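Local coordinates for protein transcriptional regulator (AraC-type DNA-binding domain-containing proteins) (Chromobacterium violaceum, PDB 3OIO) that probably binds specific DNA sequences to regulate transcription, through the AraC-type helix-turn-helix domain that makes up this fragment of a longer protein, at residues V13-M16 and E17-E21; G34-R37 and R38-E41. One frame throughout, in Å; residues are numbered along the deposited sequence.

How the interactions relate
Two ends of helices, one closing and one opening, illustrate how helices within a small domain are ended and begun by local contacts. From the N terminus, interaction 1 takes in the last turn of helix 7-17, V13-M16, and the residues E17-E21 that lead off toward helix 26-33. After that helix interaction 2 opens at G34, whose positive phi takes the chain out of the helix, and leads into helix 37-47. Each contact closes only a single turn; they come in series, neither nested nor crossing, with centres about 17 Å apart and nearest atoms about 6 Å apart. V13 and M16 of interaction 1 both rest on F44 of helix 37-47, while L40 of interaction 2 touches A12, tying helices 7-17 and 37-47 together.

Interaction 1. Residues V13-M16 and E17-E21; sequences VSLM and EANIE
N19 reaches back to L15 where helix 7-17 gives way to a loop, and the two side chains slant across each other. CG of N19 lies anti to its carbonyl carbon (chi1 -70°), which folds the amide back over the last turn; N19 ND2 then donates to L15 O at 2.9 Å, nearly straight at 168°, with the oxygen almost in the plane of the amide. The same ND2 lies 3.8 Å from L15 CD1, so this methyl lies beside the bonded amide. L15 O is gripped twice, because A18 N also donates to it at 3.1 Å, from the face opposite ND2.

On another side of the turn V13 and E17 meet obliquely. The carboxylate of E17 extends back along the helix until E17 OE2 lies 3.5 Å from V13 CG1, a van der Waals contact beside the i+4 backbone bond from E17 N to V13 O at 2.9 Å. Beyond E17 the pattern tightens to i+3, first in the bond from A18 N to L15 O and then in that from N19 N to M16 O at 3.0 Å, which comes from well above the carbonyl plane. M16, a selenomethionine, sends its side chain inward to Y56 and L59 of helix 52-70.

This shift from i+4 to i+3 bonding, with an asparagine amide taking up a last-turn carbonyl, is a way of ending an alpha helix, here helix 7-17, which packs on helices 26-33, 37-47 and 52-70 of the AraC-type DNA-binding domain.

Interaction 2. Residues G34-R37 and R38-E41; sequences GVSR and RQLE
A capping box between S36 and Q39 starts helix 37-47, which follows helix 26-33 across a short turn and, as in AraC-family relatives, is probably a recognition helix. S36 is the N-cap: chi1 of 71° sets its OG between the backbone N and the carbonyl carbon, where S36 OG accepts from Q39 N at 2.9 Å. The return bond runs from S36 N to Q39 OE1 at 3.0 Å, with an N-H...O angle of 170°. The extended glutamine chain thus lies along the serine, Q39 CG passing 3.1 Å from S36 OG, and Q39 OE1 comes 3.7 Å from V35 CB. Behind the box V35 CG2 packs on L40 CB at 3.9 Å, the two side chains crossing at about a right angle, while L40 also touches T26, I29 and A30 of helix 26-33.

Across the first turn, R37 and E41 form an i to i+4 salt bridge. R37, extended from CG to NE, donates from NE to E41 OE2 at 2.9 Å, close to the guanidinium plane but above the carboxylate plane; the two planes stand 82° apart.

The chemistry implies a doubly secured helix start: the backbone N-H groups of S36 and Q39 are each satisfied by a side-chain oxygen of the other residue, while the R37-E41 salt bridge pairs opposite charges and probably restrains the R37 side chain.

Interaction 1. Residues V13-M16 and E17-E21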
# COMPACT_ATOMS: atom_id res chain seq x y z
N VAL A 13 -2.82 10.21 -3.15
CA VAL A 13 -2.99 9.13 -2.20
C VAL A 13 -4.44 8.61 -2.21
O VAL A 13 -4.66 7.40 -2.16
CB VAL A 13 -2.58 9.58 -0.77
CG1 VAL A 13 -3.08 8.56 0.30
CG2 VAL A 13 -1.03 9.76 -0.74
N SER A 14 -5.41 9.51 -2.31
CA SER A 14 -6.82 9.08 -2.38
C SER A 14 -7.08 8.22 -3.62
O SER A 14 -7.80 7.22 -3.55
CB SER A 14 -7.76 10.29 -2.37
OG SER A 14 -7.74 10.86 -1.07
N LEU A 15 -6.47 8.60 -4.75
CA LEU A 15 -6.62 7.82 -5.95
C LEU A 15 -6.00 6.43 -5.77
O LEU A 15 -6.60 5.41 -6.15
CB LEU A 15 -5.97 8.55 -7.11
CG LEU A 15 -6.04 7.87 -8.46
CD1 LEU A 15 -7.51 7.66 -8.91
CD2 LEU A 15 -5.26 8.75 -9.46
N MSE A 16 -4.81 6.39 -5.15
CA MSE A 16 -4.17 5.08 -4.91
C MSE A 16 -5.06 4.20 -4.02
O MSE A 16 -5.18 3.00 -4.26
CB MSE A 16 -2.78 5.25 -4.27
CG MSE A 16 -1.80 5.97 -5.21
SE MSE A 16 -0.28 6.52 -4.16
CE MSE A 16 1.18 6.18 -5.20
N GLU A 17 -5.66 4.79 -2.99
CA GLU A 17 -6.53 4.06 -2.07
C GLU A 17 -7.76 3.46 -2.74
O GLU A 17 -8.30 2.47 -2.22
CB GLU A 17 -6.96 4.98 -0.91
CG GLU A 17 -5.81 5.29 0.01
CD GLU A 17 -6.13 6.28 1.11
OE1 GLU A 17 -7.21 6.93 1.08
OE2 GLU A 17 -5.27 6.44 2.01
N ALA A 18 -8.18 4.02 -3.88
CA ALA A 18 -9.30 3.48 -4.64
C ALA A 18 -8.89 2.39 -5.63
O ALA A 18 -9.75 1.84 -6.31
CB ALA A 18 -10.03 4.62 -5.41
N ASN A 19 -7.60 2.04 -5.66
CA ASN A 19 -7.06 1.11 -6.67
C ASN A 19 -5.99 0.23 -6.03
O ASN A 19 -4.78 0.40 -6.25
CB ASN A 19 -6.48 1.92 -7.84
CG ASN A 19 -7.56 2.60 -8.64
OD1 ASN A 19 -8.18 1.99 -9.52
ND2 ASN A 19 -7.82 3.88 -8.34
N ILE A 20 -6.45 -0.70 -5.21
CA ILE A 20 -5.54 -1.54 -4.44
C ILE A 20 -5.22 -2.89 -5.09
O ILE A 20 -4.03 -3.25 -5.22
CB ILE A 20 -6.07 -1.72 -3.00
CG1 ILE A 20 -6.08 -0.35 -2.30
CG2 ILE A 20 -5.25 -2.78 -2.25
CD1 ILE A 20 -6.84 -0.34 -1.00
N GLU A 21 -6.25 -3.63 -5.50
CA GLU A 21 -6.01 -4.95 -6.12
C GLU A 21 -5.31 -4.89 -7.48
O GLU A 21 -4.47 -5.77 -7.80
CB GLU A 21 -7.30 -5.73 -6.26
CG GLU A 21 -7.06 -7.08 -6.93
CD GLU A 21 -8.24 -8.03 -6.86
OE1 GLU A 21 -9.25 -7.70 -6.20
OE2 GLU A 21 -8.16 -9.12 -7.46

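Interaction 2. Residues G34-R37 and R38-E41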
# COMPACT_ATOMS: atom_id res chain seq x y z
N GLY A 34 -3.04 15.31 -12.68
CA GLY A 34 -2.70 16.50 -13.44
C GLY A 34 -1.37 17.11 -13.06
O GLY A 34 -1.25 18.35 -13.00
N VAL A 35 -0.38 16.26 -12.79
CA VAL A 35 0.99 16.76 -12.63
C VAL A 35 1.91 15.88 -13.46
O VAL A 35 1.50 14.78 -13.87
CB VAL A 35 1.45 16.77 -11.13
CG1 VAL A 35 0.57 17.72 -10.30
CG2 VAL A 35 1.47 15.33 -10.51
N SER A 36 3.14 16.33 -13.72
CA SER A 36 4.09 15.44 -14.40
C SER A 36 4.54 14.32 -13.49
O SER A 36 4.40 14.40 -12.26
CB SER A 36 5.33 16.21 -14.87
OG SER A 36 6.09 16.58 -13.72
N ARG A 37 5.11 13.27 -14.08
CA ARG A 37 5.65 12.21 -13.27
C ARG A 37 6.72 12.75 -12.28
O ARG A 37 6.74 12.40 -11.09
CB ARG A 37 6.19 11.07 -14.16
CG ARG A 37 6.80 10.01 -13.29
CD ARG A 37 7.16 8.79 -14.09
NE ARG A 37 8.27 8.11 -13.47
CZ ARG A 37 8.83 7.03 -13.97
NH1 ARG A 37 8.30 6.45 -15.03
NH2 ARG A 37 9.86 6.47 -13.36
N ARG A 38 7.62 13.59 -12.79
CA ARG A 38 8.66 14.18 -11.96
C ARG A 38 8.05 14.95 -10.79
O ARG A 38 8.54 14.86 -9.65
CB ARG A 38 9.55 15.07 -12.81
CG ARG A 38 10.67 15.72 -12.05
CD ARG A 38 11.50 16.38 -13.11
NE ARG A 38 12.58 17.19 -12.63
CZ ARG A 38 13.30 17.96 -13.44
NH1 ARG A 38 13.02 18.02 -14.76
NH2 ARG A 38 14.30 18.68 -12.93
N GLN A 39 7.01 15.72 -11.07
CA GLN A 39 6.37 16.49 -10.00
C GLN A 39 5.71 15.59 -8.97
O GLN A 39 5.76 15.89 -7.79
CB GLN A 39 5.34 17.43 -10.59
CG GLN A 39 6.06 18.56 -11.31
CD GLN A 39 5.19 19.39 -12.19
OE1 GLN A 39 4.05 19.00 -12.61
NE2 GLN A 39 5.73 20.58 -12.53
N LEU A 40 5.13 14.47 -9.41
CA LEU A 40 4.49 13.57 -8.47
C LEU A 40 5.59 12.97 -7.57
O LEU A 40 5.43 12.87 -6.34
CB LEU A 40 3.75 12.44 -9.21
CG LEU A 40 2.96 11.49 -8.28
CD1 LEU A 40 1.76 12.21 -7.62
CD2 LEU A 40 2.52 10.24 -9.06
N GLU A 41 6.70 12.59 -8.20
CA GLU A 41 7.82 12.03 -7.44
C GLU A 41 8.34 13.04 -6.43
O GLU A 41 8.64 12.68 -5.26
CB GLU A 41 8.93 11.59 -8.40
CG GLU A 41 8.55 10.33 -9.10
CD GLU A 41 9.42 9.99 -10.27
OE1 GLU A 41 10.22 10.84 -10.68
OE2 GLU A 41 9.26 8.88 -10.80